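Local atomic coordinates of UDP-N-acetylglucosamine pyrophosphorylase (Entamoeba histolytica, PDB entry 3OC9), a protein that probably catalyses the reaction of UTP with N-acetyl-alpha-D-glucosamine 1-phosphate to give UDP-N-acetylglucosamine and diphosphate. Residues I64-S67 against S73-L76; A163-G168 against A274-L279. All coordinates share one frame; numbering follows the deposited sequence.

Interaction 1: residues I64-S67 against S73-L76; sequences IPKS and SERL
K66 and E74 form a salt bridge between the short extended segment around K66, whose backbone bonds to L60, and the helix that follows it at once, helix 68-87. This helix lies in the beta-alpha-beta crossover that leads from strand 36-41 to its parallel neighbour 95-100. It starts at S67, an N-cap whose OG accepts from the backbone N of Q70, a job suited to a short hydroxyl side chain; the same OG is also hydrogen-bonded to Y111 OH.

S73 is on the buried side of the helix, its side chain touching W96 and L120. S73 OG hydrogen-bonds to the carbonyl O of F69, one turn earlier, so the buried hydroxyl has a partner.

E74 comes next and turns to the partly exposed side, toward K66. The two alpha carbons, K66 CA and E74 CA, are 10.4 Å apart, so only long side chains can span the distance. Both do so extended beyond CG, and they cross at about a right angle. E74 OE1 receives K66 NZ at 3.1 Å through its syn lone pair, while E74 OE2 accepts from Q70 NE2; two bonds thus limit rotation of the carboxylate. The lysine's methylenes come close too, with K66 CD 3.8 Å from E74 OE1. The lysine ammonium also hydrogen-bonds to Q405 OE1, so it is shared between E74 and the chain's last residue.

R75 and L76 make their contacts elsewhere. The leucine packs on W96 of strand 95-100, whereas the arginine makes a cation-pi contact with F381 and its NH2 donates to C191 O.

Interaction 2: residues A163-G168 against A274-L279; sequences ALKDNG and AAEYQL
K165 lays the base of its side chain against the methyl of A275, with K165 CB 3.9 Å from A275 CB. It sits in the last turn of helix 160-166, which a Schellman motif ends: I169 N reaches back to L164 O and G168 N to K165 O, and G168 takes the positive phi (76°) that glycine tolerates easily. The facing segment leaves helix 268-274 through a type I beta turn from A274 to Y277.

The backbones come near at this point, K165 CA lying 6.4 Å from A275 CA, and a small methyl fits between backbones this close. Lysine serves both needs of the place. With its CG anti to the backbone nitrogen (chi1 -177°) and the rest extended, the chain runs past A275 out to the exposed surface, where K165 NZ meets E276 OE2 at 3.0 Å in a salt bridge on the syn lone pair.

E276 does not start out toward the helix. A bend at chi2 (-69°) brings its OE2 round to the ammonium group. The two side chains cross at about a right angle, E276 OE2 also lying 3.6 Å from K165 CD.

N167, just past the helix, donates from ND2 to P129 O in strand 125-134 and to A163 O at 2.9 Å. The backbone N of N167 reaches the same A163 O from the opposite face of the carbonyl plane.

Interaction 1 closes before interaction 2 opens, and the two lie in series along the chain. Their centres are 31 Å apart and their nearest atoms about 14 Å apart, so neither touches the other. The mixed sheet of this GT-A-clan enzyme relates them. Helix 68-87 of interaction 1 leads into strand 95-100, which pairs with strand 125-134, whose F128 touches A163, L164 and N167 of interaction 2. Helix 268-274 follows strand 263-267 of the same sheet. Interaction 2 therefore ties two helix ends, 106 residues apart, beside that sheet, whereas interaction 1 pins a helix to its own lead-in and to the C-terminus.

Interaction 1: residues I64-S67 against S73-L76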
loop_
_atom_site.group_PDB
_atom_site.type_symbol
_atom_site.label_atom_id
_atom_site.label_comp_id
_atom_site.label_asym_id
_atom_site.label_seq_id
_atom_site.Cartn_x
_atom_site.Cartn_y
_atom_site.Cartn_z
ATOM N N ILE A 64 12.552 17.938 8.070
ATOM C CA ILE A 64 11.408 18.710 7.558
ATOM C C ILE A 64 10.153 17.828 7.722
ATOM O O ILE A 64 9.924 16.901 6.930
ATOM C CB ILE A 64 11.597 19.128 6.065
ATOM C CG1 ILE A 64 12.927 19.860 5.850
ATOM C CG2 ILE A 64 10.417 19.969 5.565
ATOM C CD1 ILE A 64 13.102 21.128 6.690
ATOM N N PRO A 65 9.336 18.091 8.764
ATOM C CA PRO A 65 8.249 17.146 9.082
ATOM C C PRO A 65 7.059 17.192 8.116
ATOM O O PRO A 65 6.522 18.279 7.852
ATOM C CB PRO A 65 7.796 17.574 10.486
ATOM C CG PRO A 65 8.693 18.735 10.887
ATOM C CD PRO A 65 9.292 19.280 9.637
ATOM N N LYS A 66 6.650 16.017 7.630
ATOM C CA LYS A 66 5.488 15.869 6.730
ATOM C C LYS A 66 4.603 14.666 7.092
ATOM O O LYS A 66 5.103 13.653 7.579
ATOM C CB LYS A 66 5.950 15.758 5.271
ATOM C CG LYS A 66 6.719 16.982 4.755
ATOM C CD LYS A 66 7.173 16.802 3.312
ATOM C CE LYS A 66 8.004 17.997 2.846
ATOM N NZ LYS A 66 8.662 17.767 1.515
ATOM N N SER A 67 3.288 14.780 6.866
ATOM C CA SER A 67 2.369 13.652 7.095
ATOM C C SER A 67 2.487 12.588 5.995
ATOM O O SER A 67 2.998 12.871 4.903
ATOM C CB SER A 67 0.901 14.111 7.176
ATOM O OG SER A 67 0.415 14.564 5.915
ATOM N N SER A 73 0.750 12.760 -1.777
ATOM C CA SER A 73 0.400 13.887 -2.658
ATOM C C SER A 73 1.595 14.351 -3.517
ATOM O O SER A 73 1.455 14.582 -4.731
ATOM C CB SER A 73 -0.173 15.080 -1.845
ATOM O OG SER A 73 -1.364 14.673 -1.150
ATOM N N GLU A 74 2.763 14.458 -2.888
ATOM C CA GLU A 74 3.982 14.957 -3.562
ATOM C C GLU A 74 4.526 13.976 -4.628
ATOM O O GLU A 74 4.971 14.398 -5.717
ATOM C CB GLU A 74 5.052 15.345 -2.520
ATOM C CG GLU A 74 4.684 16.639 -1.724
ATOM C CD GLU A 74 5.733 17.069 -0.686
ATOM O OE1 GLU A 74 6.662 16.292 -0.384
ATOM O OE2 GLU A 74 5.590 18.191 -0.141
ATOM N N ARG A 75 4.458 12.673 -4.337
ATOM C CA ARG A 75 4.822 11.660 -5.331
ATOM C C ARG A 75 3.888 11.690 -6.569
ATOM O O ARG A 75 4.369 11.584 -7.701
ATOM C CB ARG A 75 4.915 10.262 -4.674
ATOM C CG ARG A 75 5.346 9.130 -5.629
ATOM C CD ARG A 75 6.175 8.049 -4.907
ATOM N NE ARG A 75 7.559 8.457 -4.760
ATOM C CZ ARG A 75 8.475 7.845 -4.011
ATOM N NH1 ARG A 75 9.697 8.347 -3.979
ATOM N NH2 ARG A 75 8.196 6.748 -3.289
ATOM N N LEU A 76 2.570 11.842 -6.371
ATOM C CA LEU A 76 1.647 11.988 -7.509
ATOM C C LEU A 76 1.965 13.243 -8.361
ATOM O O LEU A 76 1.946 13.181 -9.603
ATOM C CB LEU A 76 0.168 11.992 -7.047
ATOM C CG LEU A 76 -0.389 10.707 -6.404
ATOM C CD1 LEU A 76 -1.881 10.900 -6.011
ATOM C CD2 LEU A 76 -0.250 9.492 -7.349
#

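Interaction 2: residues A163-G168 against A274-L279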
loop_
_atom_site.group_PDB
_atom_site.type_symbol
_atom_site.label_atom_id
_atom_site.label_comp_id
_atom_site.label_asym_id
_atom_site.label_seq_id
_atom_site.Cartn_x
_atom_site.Cartn_y
_atom_site.Cartn_z
ATOM N N ALA A 163 -17.667 -1.860 -2.604
ATOM C CA ALA A 163 -17.692 -0.404 -2.345
ATOM C C ALA A 163 -17.385 0.463 -3.574
ATOM O O ALA A 163 -18.006 1.531 -3.751
ATOM C CB ALA A 163 -16.759 -0.031 -1.173
ATOM N N LEU A 164 -16.445 0.025 -4.420
ATOM C CA LEU A 164 -16.174 0.732 -5.691
ATOM C C LEU A 164 -17.420 0.757 -6.615
ATOM O O LEU A 164 -17.732 1.798 -7.216
ATOM C CB LEU A 164 -14.958 0.135 -6.443
ATOM C CG LEU A 164 -13.562 0.253 -5.808
ATOM C CD1 LEU A 164 -12.569 -0.594 -6.612
ATOM C CD2 LEU A 164 -13.029 1.712 -5.725
ATOM N N LYS A 165 -18.117 -0.370 -6.727
ATOM C CA LYS A 165 -19.344 -0.432 -7.549
ATOM C C LYS A 165 -20.475 0.452 -6.980
ATOM O O LYS A 165 -21.059 1.283 -7.708
ATOM C CB LYS A 165 -19.824 -1.883 -7.739
ATOM C CG LYS A 165 -21.071 -1.983 -8.647
ATOM C CD LYS A 165 -21.591 -3.420 -8.790
ATOM C CE LYS A 165 -22.990 -3.416 -9.434
ATOM N NZ LYS A 165 -23.714 -4.700 -9.195
ATOM N N ASP A 166 -20.759 0.280 -5.684
ATOM C CA ASP A 166 -21.884 0.949 -4.998
ATOM C C ASP A 166 -21.780 2.482 -4.949
ATOM O O ASP A 166 -22.805 3.174 -4.966
ATOM C CB ASP A 166 -22.037 0.394 -3.568
ATOM C CG ASP A 166 -22.598 -1.029 -3.525
ATOM O OD1 ASP A 166 -23.042 -1.565 -4.564
ATOM O OD2 ASP A 166 -22.577 -1.623 -2.420
ATOM N N ASN A 167 -20.549 3.006 -4.915
ATOM C CA ASN A 167 -20.291 4.458 -4.874
ATOM C C ASN A 167 -20.109 5.123 -6.264
ATOM O O ASN A 167 -19.739 6.310 -6.359
ATOM C CB ASN A 167 -19.084 4.748 -3.962
ATOM C CG ASN A 167 -19.414 4.604 -2.478
ATOM O OD1 ASN A 167 -20.008 5.510 -1.873
ATOM N ND2 ASN A 167 -19.041 3.458 -1.880
ATOM N N GLY A 168 -20.343 4.344 -7.327
ATOM C CA GLY A 168 -20.263 4.824 -8.715
ATOM C C GLY A 168 -18.869 5.021 -9.302
ATOM O O GLY A 168 -18.712 5.655 -10.366
ATOM N N ALA A 274 -14.659 -8.599 -10.126
ATOM C CA ALA A 274 -14.454 -8.741 -8.683
ATOM C C ALA A 274 -15.635 -8.233 -7.837
ATOM O O ALA A 274 -15.943 -8.810 -6.774
ATOM C CB ALA A 274 -13.141 -8.039 -8.255
ATOM N N ALA A 275 -16.300 -7.185 -8.317
ATOM C CA ALA A 275 -17.439 -6.582 -7.599
ATOM C C ALA A 275 -18.633 -7.540 -7.428
ATOM O O ALA A 275 -19.426 -7.356 -6.510
ATOM C CB ALA A 275 -17.887 -5.261 -8.274
ATOM N N GLU A 276 -18.720 -8.566 -8.277
ATOM C CA GLU A 276 -19.814 -9.550 -8.248
ATOM C C GLU A 276 -19.492 -10.838 -7.467
ATOM O O GLU A 276 -20.370 -11.678 -7.287
ATOM C CB GLU A 276 -20.211 -9.912 -9.689
ATOM C CG GLU A 276 -20.461 -8.689 -10.586
ATOM C CD GLU A 276 -21.710 -7.908 -10.192
ATOM O OE1 GLU A 276 -22.709 -8.543 -9.788
ATOM O OE2 GLU A 276 -21.708 -6.660 -10.304
ATOM N N TYR A 277 -18.246 -10.971 -6.997
ATOM C CA TYR A 277 -17.721 -12.201 -6.386
ATOM C C TYR A 277 -17.985 -12.261 -4.880
ATOM O O TYR A 277 -17.691 -11.303 -4.149
ATOM C CB TYR A 277 -16.207 -12.287 -6.675
ATOM C CG TYR A 277 -15.503 -13.602 -6.325
ATOM C CD1 TYR A 277 -15.558 -14.700 -7.194
ATOM C CD2 TYR A 277 -14.742 -13.722 -5.160
ATOM C CE1 TYR A 277 -14.892 -15.905 -6.891
ATOM C CE2 TYR A 277 -14.063 -14.927 -4.844
ATOM C CZ TYR A 277 -14.145 -16.009 -5.722
ATOM O OH TYR A 277 -13.491 -17.193 -5.425
ATOM N N GLN A 278 -18.560 -13.378 -4.418
ATOM C CA GLN A 278 -18.816 -13.593 -2.984
ATOM C C GLN A 278 -17.574 -14.128 -2.244
ATOM O O GLN A 278 -17.175 -15.292 -2.432
ATOM C CB GLN A 278 -20.012 -14.551 -2.785
ATOM N N LEU A 279 -16.964 -13.272 -1.414
ATOM C CA LEU A 279 -15.765 -13.621 -0.628
ATOM C C LEU A 279 -16.083 -14.424 0.662
ATOM O O LEU A 279 -17.137 -14.212 1.277
ATOM C CB LEU A 279 -14.964 -12.335 -0.291
ATOM C CG LEU A 279 -14.364 -11.562 -1.495
ATOM C CD1 LEU A 279 -13.923 -10.138 -1.086
ATOM C CD2 LEU A 279 -13.173 -12.296 -2.104
#